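Local structure of Cbs-cp12 (5NPL) at residues E147-I152 / A165-V170. The protein is of unknown function but probably couples ligand sensing by a pair of CBS domains to a CP12 domain, a module known from Calvin-cycle regulation. Sequence-based numbering, arbitrary orientation.
Sequences EDARAI and AAWDVV. With DO3 (10-((2R)-2-hydroxypropyl)-1,4,7,10-tetraazacyclododecane 1,4,7-triacetic acid), chain E; DO3 (10-((2R)-2-hydroxypropyl)-1,4,7,10-tetraazacyclododecane 1,4,7-triacetic acid), chain G.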
ATOM      1  N   GLU A 147      21.428  27.216 -12.779  1.00 45.57           N
ATOM      2  CA  GLU A 147      22.039  27.505 -11.470  1.00 45.09           C
ATOM      3  C   GLU A 147      23.315  26.653 -11.264  1.00 43.40           C
ATOM      4  O   GLU A 147      24.363  27.167 -10.864  1.00 43.62           O
ATOM      5  CB  GLU A 147      21.038  27.309 -10.307  1.00 46.24           C
ATOM      6  CG  GLU A 147      19.976  28.413 -10.211  1.00 49.36           C
ATOM      7  CD  GLU A 147      18.891  28.169  -9.134  1.00 52.77           C
ATOM      8  OE1 GLU A 147      19.214  27.567  -8.079  1.00 56.60           O
ATOM      9  OE2 GLU A 147      17.711  28.599  -9.300  1.00 52.36           O
ATOM     10  N   ASP A 148      23.199  25.356 -11.532  1.00 41.22           N
ATOM     11  CA  ASP A 148      24.334  24.445 -11.558  1.00 41.47           C
ATOM     12  C   ASP A 148      25.432  24.955 -12.487  1.00 40.85           C
ATOM     13  O   ASP A 148      26.577  25.043 -12.076  1.00 40.15           O
ATOM     14  CB  ASP A 148      23.906  23.035 -12.014  1.00 42.52           C
ATOM     15  CG  ASP A 148      23.116  22.262 -10.962  1.00 43.23           C
ATOM     16  OD1 ASP A 148      23.191  22.634  -9.780  1.00 45.84           O
ATOM     17  OD2 ASP A 148      22.433  21.258 -11.309  1.00 43.51           O
ATOM     18  N   ALA A 149      25.068  25.298 -13.730  1.00 41.28           N
ATOM     19  CA  ALA A 149      26.021  25.805 -14.748  1.00 42.88           C
ATOM     20  C   ALA A 149      26.761  27.083 -14.327  1.00 44.01           C
ATOM     21  O   ALA A 149      27.980  27.176 -14.475  1.00 43.87           O
ATOM     22  CB  ALA A 149      25.315  26.016 -16.067  1.00 42.35           C
ATOM     23  N   ARG A 150      26.015  28.035 -13.777  1.00 45.84           N
ATOM     24  CA  ARG A 150      26.546  29.285 -13.244  1.00 47.82           C
ATOM     25  C   ARG A 150      27.550  29.037 -12.115  1.00 44.51           C
ATOM     26  O   ARG A 150      28.573  29.722 -12.017  1.00 43.77           O
ATOM     27  CB  ARG A 150      25.401  30.215 -12.746  1.00 53.15           C
ATOM     28  CG  ARG A 150      25.344  31.629 -13.368  1.00 59.17           C
ATOM     29  CD  ARG A 150      24.135  31.940 -14.272  1.00 62.72           C
ATOM     30  NE  ARG A 150      22.880  31.710 -13.563  1.00 67.40           N
ATOM     31  CZ  ARG A 150      21.659  31.688 -14.115  1.00 68.80           C
ATOM     32  NH1 ARG A 150      21.460  31.903 -15.413  1.00 68.93           N
ATOM     33  NH2 ARG A 150      20.598  31.444 -13.343  1.00 69.51           N
ATOM     34  N   ALA A 151      27.260  28.056 -11.269  1.00 42.22           N
ATOM     35  CA  ALA A 151      28.132  27.693 -10.148  1.00 41.28           C
ATOM     36  C   ALA A 151      29.418  27.002 -10.626  1.00 40.81           C
ATOM     37  O   ALA A 151      30.496  27.305 -10.135  1.00 41.15           O
ATOM     38  CB  ALA A 151      27.387  26.835  -9.145  1.00 39.51           C
ATOM     39  N   ILE A 152      29.301  26.080 -11.570  1.00 39.97           N
ATOM     40  CA  ILE A 152      30.461  25.351 -12.053  1.00 40.87           C
ATOM     41  C   ILE A 152      31.409  26.308 -12.773  1.00 42.64           C
ATOM     42  O   ILE A 152      32.626  26.200 -12.581  1.00 43.95           O
ATOM     43  CB  ILE A 152      30.063  24.175 -12.978  1.00 40.47           C
ATOM     44  CG1 ILE A 152      29.374  23.094 -12.158  1.00 39.57           C
ATOM     45  CG2 ILE A 152      31.290  23.601 -13.719  1.00 40.95           C
ATOM     46  CD1 ILE A 152      28.506  22.163 -12.954  1.00 39.02           C
ATOM     47  N   ALA A 165      30.429  22.158 -20.683  1.00 42.11           N
ATOM     48  CA  ALA A 165      29.576  20.972 -20.532  1.00 41.79           C
ATOM     49  C   ALA A 165      28.279  21.298 -19.789  1.00 41.96           C
ATOM     50  O   ALA A 165      27.219  20.891 -20.233  1.00 41.37           O
ATOM     51  CB  ALA A 165      30.311  19.860 -19.808  1.00 41.51           C
ATOM     52  N   ALA A 166      28.363  22.020 -18.667  1.00 42.57           N
ATOM     53  CA  ALA A 166      27.184  22.312 -17.865  1.00 43.13           C
ATOM     54  C   ALA A 166      26.165  23.164 -18.647  1.00 43.95           C
ATOM     55  O   ALA A 166      24.933  22.899 -18.582  1.00 46.76           O
ATOM     56  CB  ALA A 166      27.562  22.990 -16.560  1.00 43.76           C
ATOM     57  N   TRP A 167      26.653  24.151 -19.400  1.00 43.04           N
ATOM     58  CA  TRP A 167      25.768  24.912 -20.286  1.00 42.59           C
ATOM     59  C   TRP A 167      25.176  24.089 -21.435  1.00 42.29           C
ATOM     60  O   TRP A 167      24.046  24.319 -21.805  1.00 40.63           O
ATOM     61  CB  TRP A 167      26.435  26.195 -20.791  1.00 42.79           C
ATOM     62  CG  TRP A 167      26.458  27.202 -19.710  1.00 42.60           C
ATOM     63  CD1 TRP A 167      27.533  27.568 -18.931  1.00 42.75           C
ATOM     64  CD2 TRP A 167      25.338  27.928 -19.208  1.00 42.07           C
ATOM     65  NE1 TRP A 167      27.147  28.498 -18.022  1.00 42.15           N
ATOM     66  CE2 TRP A 167      25.793  28.712 -18.139  1.00 41.65           C
ATOM     67  CE3 TRP A 167      23.982  27.978 -19.552  1.00 42.94           C
ATOM     68  CZ2 TRP A 167      24.941  29.574 -17.431  1.00 41.10           C
ATOM     69  CZ3 TRP A 167      23.140  28.825 -18.829  1.00 42.04           C
ATOM     70  CH2 TRP A 167      23.633  29.607 -17.782  1.00 40.86           C
ATOM     71  N   ASP A 168      25.935  23.129 -21.970  1.00 44.39           N
ATOM     72  CA  ASP A 168      25.404  22.190 -22.994  1.00 45.85           C
ATOM     73  C   ASP A 168      24.182  21.385 -22.476  1.00 42.96           C
ATOM     74  O   ASP A 168      23.264  21.096 -23.218  1.00 41.16           O
ATOM     75  CB  ASP A 168      26.497  21.231 -23.544  1.00 47.83           C
ATOM     76  CG  ASP A 168      26.109  20.631 -24.906  1.00 51.70           C
ATOM     77  OD1 ASP A 168      26.325  21.387 -25.915  1.00 53.82           O
ATOM     78  OD2 ASP A 168      25.581  19.452 -24.967  1.00 51.91           O
ATOM     79  N   VAL A 169      24.171  21.065 -21.183  1.00 42.40           N
ATOM     80  CA  VAL A 169      23.028  20.409 -20.543  1.00 41.54           C
ATOM     81  C   VAL A 169      21.822  21.362 -20.564  1.00 41.63           C
ATOM     82  O   VAL A 169      20.724  20.949 -20.919  1.00 39.73           O
ATOM     83  CB  VAL A 169      23.375  19.943 -19.117  1.00 41.51           C
ATOM     84  CG1 VAL A 169      22.148  19.414 -18.374  1.00 42.46           C
ATOM     85  CG2 VAL A 169      24.464  18.894 -19.180  1.00 41.67           C
ATOM     86  N   VAL A 170      22.038  22.640 -20.244  1.00 44.05           N
ATOM     87  CA  VAL A 170      20.979  23.663 -20.312  1.00 45.57           C
ATOM     88  C   VAL A 170      20.386  23.745 -21.721  1.00 47.90           C
ATOM     89  O   VAL A 170      19.187  23.891 -21.879  1.00 50.01           O
ATOM     90  CB  VAL A 170      21.484  25.063 -19.843  1.00 45.87           C
ATOM     91  CG1 VAL A 170      20.474  26.172 -20.112  1.00 46.83           C
ATOM     92  CG2 VAL A 170      21.825  25.019 -18.390  1.00 45.62           C
TER
HETATM   93  N1  DO3 E 302      26.010  31.951 -21.654  1.00 67.32           N
HETATM   94  N2  DO3 E 302      28.054  35.065 -22.678  1.00 65.60           N
HETATM   95  N3  DO3 E 302      31.077  34.108 -20.655  1.00 67.36           N
HETATM   96  N4  DO3 E 302      28.723  31.815 -19.503  1.00 67.41           N
HETATM   97  O1  DO3 E 302      25.910  34.160 -20.047  1.00 56.48           O
HETATM   98  O3  DO3 E 302      26.862  38.017 -20.842  1.00 64.61           O
HETATM   99  O5  DO3 E 302      29.686  34.530 -17.854  1.00 72.31           O
HETATM  100  O7  DO3 E 302      26.988  32.679 -17.593  1.00 60.66           O
HETATM  101  C1  DO3 E 302      26.300  33.140 -22.528  1.00 65.17           C
HETATM  102  C2  DO3 E 302      27.731  33.645 -22.426  1.00 64.40           C
HETATM  103  C3  DO3 E 302      29.508  35.397 -22.439  1.00 65.95           C
HETATM  104  C4  DO3 E 302      30.532  34.291 -22.049  1.00 65.64           C
HETATM  105  C5  DO3 E 302      31.094  32.712 -20.081  1.00 63.10           C
HETATM  106  C6  DO3 E 302      29.961  31.701 -20.326  1.00 65.92           C
HETATM  107  C7  DO3 E 302      27.707  30.859 -19.982  1.00 64.70           C
HETATM  108  C8  DO3 E 302      27.116  30.988 -21.370  1.00 65.77           C
HETATM  109  C9  DO3 E 302      24.898  33.440 -19.954  1.00 63.34           C
HETATM  110  C10 DO3 E 302      24.872  32.126 -20.706  1.00 64.56           C
HETATM  111  C11 DO3 E 302      27.259  36.825 -20.928  1.00 68.71           C
HETATM  112  C12 DO3 E 302      27.044  36.110 -22.262  1.00 68.55           C
HETATM  113  C13 DO3 E 302      30.798  34.962 -18.228  1.00 73.40           C
HETATM  114  C14 DO3 E 302      30.943  35.262 -19.701  1.00 70.13           C
HETATM  115  C15 DO3 E 302      27.900  31.697 -17.080  1.00 63.16           C
HETATM  116  C16 DO3 E 302      29.016  31.413 -18.099  1.00 65.92           C
HETATM  117  C17 DO3 E 302      28.438  32.145 -15.723  1.00 66.61           C
HETATM  118  O2  DO3 E 302      23.897  33.776 -19.283  1.00 64.59           O
HETATM  119  O4  DO3 E 302      27.817  36.229 -19.969  1.00 61.78           O
HETATM  120  O6  DO3 E 302      31.773  35.181 -17.465  1.00 74.58           O
HETATM  121  N1  DO3 G 304      21.531  36.111  -7.028  0.63 52.68           N
HETATM  122  N2  DO3 G 304      17.904  36.462  -5.563  0.63 56.01           N
HETATM  123  N3  DO3 G 304      16.781  33.048  -6.880  0.63 60.19           N
HETATM  124  N4  DO3 G 304      20.110  33.491  -8.548  0.63 53.28           N
HETATM  125  O1  DO3 G 304      19.718  36.844  -9.420  0.63 46.74           O
HETATM  126  O3  DO3 G 304      15.696  38.504  -7.403  0.63 54.09           O
HETATM  127  O5  DO3 G 304      15.844  34.862  -9.195  0.63 61.58           O
HETATM  128  O7  DO3 G 304      21.150  34.974 -10.708  0.63 43.17           O
HETATM  129  C1  DO3 G 304      20.417  36.832  -6.306  0.63 52.56           C
HETATM  130  C2  DO3 G 304      19.293  35.948  -5.780  0.63 54.17           C
HETATM  131  C3  DO3 G 304      16.855  35.468  -5.964  0.63 57.73           C
HETATM  132  C4  DO3 G 304      17.110  33.961  -5.726  0.63 58.49           C
HETATM  133  C5  DO3 G 304      17.790  32.665  -7.938  0.63 56.52           C
HETATM  134  C6  DO3 G 304      19.302  32.623  -7.639  0.63 54.65           C
HETATM  135  C7  DO3 G 304      21.481  33.623  -7.987  0.63 53.38           C
HETATM  136  C8  DO3 G 304      21.712  34.625  -6.839  0.63 52.90           C
HETATM  137  C9  DO3 G 304      20.793  37.423  -9.139  0.63 50.67           C
HETATM  138  C10 DO3 G 304      21.878  36.659  -8.384  0.63 52.35           C
HETATM  139  C11 DO3 G 304      16.830  37.990  -7.356  0.63 55.74           C
HETATM  140  C12 DO3 G 304      17.531  37.852  -6.003  0.63 56.11           C
HETATM  141  C13 DO3 G 304      15.261  33.818  -8.837  0.63 60.66           C
HETATM  142  C14 DO3 G 304      15.398  33.299  -7.411  0.63 61.46           C
HETATM  143  C15 DO3 G 304      20.436  33.840 -11.106  0.63 45.27           C
HETATM  144  C16 DO3 G 304      20.189  32.883  -9.921  0.63 48.84           C
HETATM  145  C17 DO3 G 304      19.184  34.384 -11.807  0.63 46.16           C
HETATM  146  O2  DO3 G 304      21.022  38.615  -9.453  0.63 48.00           O
HETATM  147  O4  DO3 G 304      17.383  37.591  -8.397  0.63 56.56           O
HETATM  148  O6  DO3 G 304      14.540  33.170  -9.619  0.63 60.04           O
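R150 NH1 comes up to the edge of the W167 indole, 4.0 Å from CH2 and near the ring plane, with the guanidinium turned 54° from the ring; the charged group thus borders the indole rather than stacking on it. The pair bridges the two arms of the antiparallel helical hairpin of the CP12 domain, in which helices 138-156 and 161-179 run side by side and C153 and C163 form a disulfide near the turn. The local axes approach to 8.6 Å at 166°, a close spacing permitted by alanines: A166 CB rests 3.7 Å from A149 CA. A149 CB also points into one face of W167, 3.6 Å from the centroid of the five-membered ring and nearly on its normal, a CH-pi contact. With CG beside its backbone N and anti to the carbonyl carbon (chi1 -75°), the indole reaches across to the other helix, touching R146 and C153 as well. Its opposite face carries C7 of the DO3 of chain E, while R150 NH2 meets C15 of the DO3 of chain G. A leucine in place of W167 would probably leave the A149 methyl without its aromatic floor and the R150 guanidinium without the ring edge beside it. E147 and D148 of the first helix form salt bridges with R19 and R73, respectively, of a second subunit. Apolar contacts extend the seam in both directions from A149: V170 CG2 lies 4.3 Å from A149 CB, and closer to the turn I152 CD1 touches A166 CB at 3.8 Å.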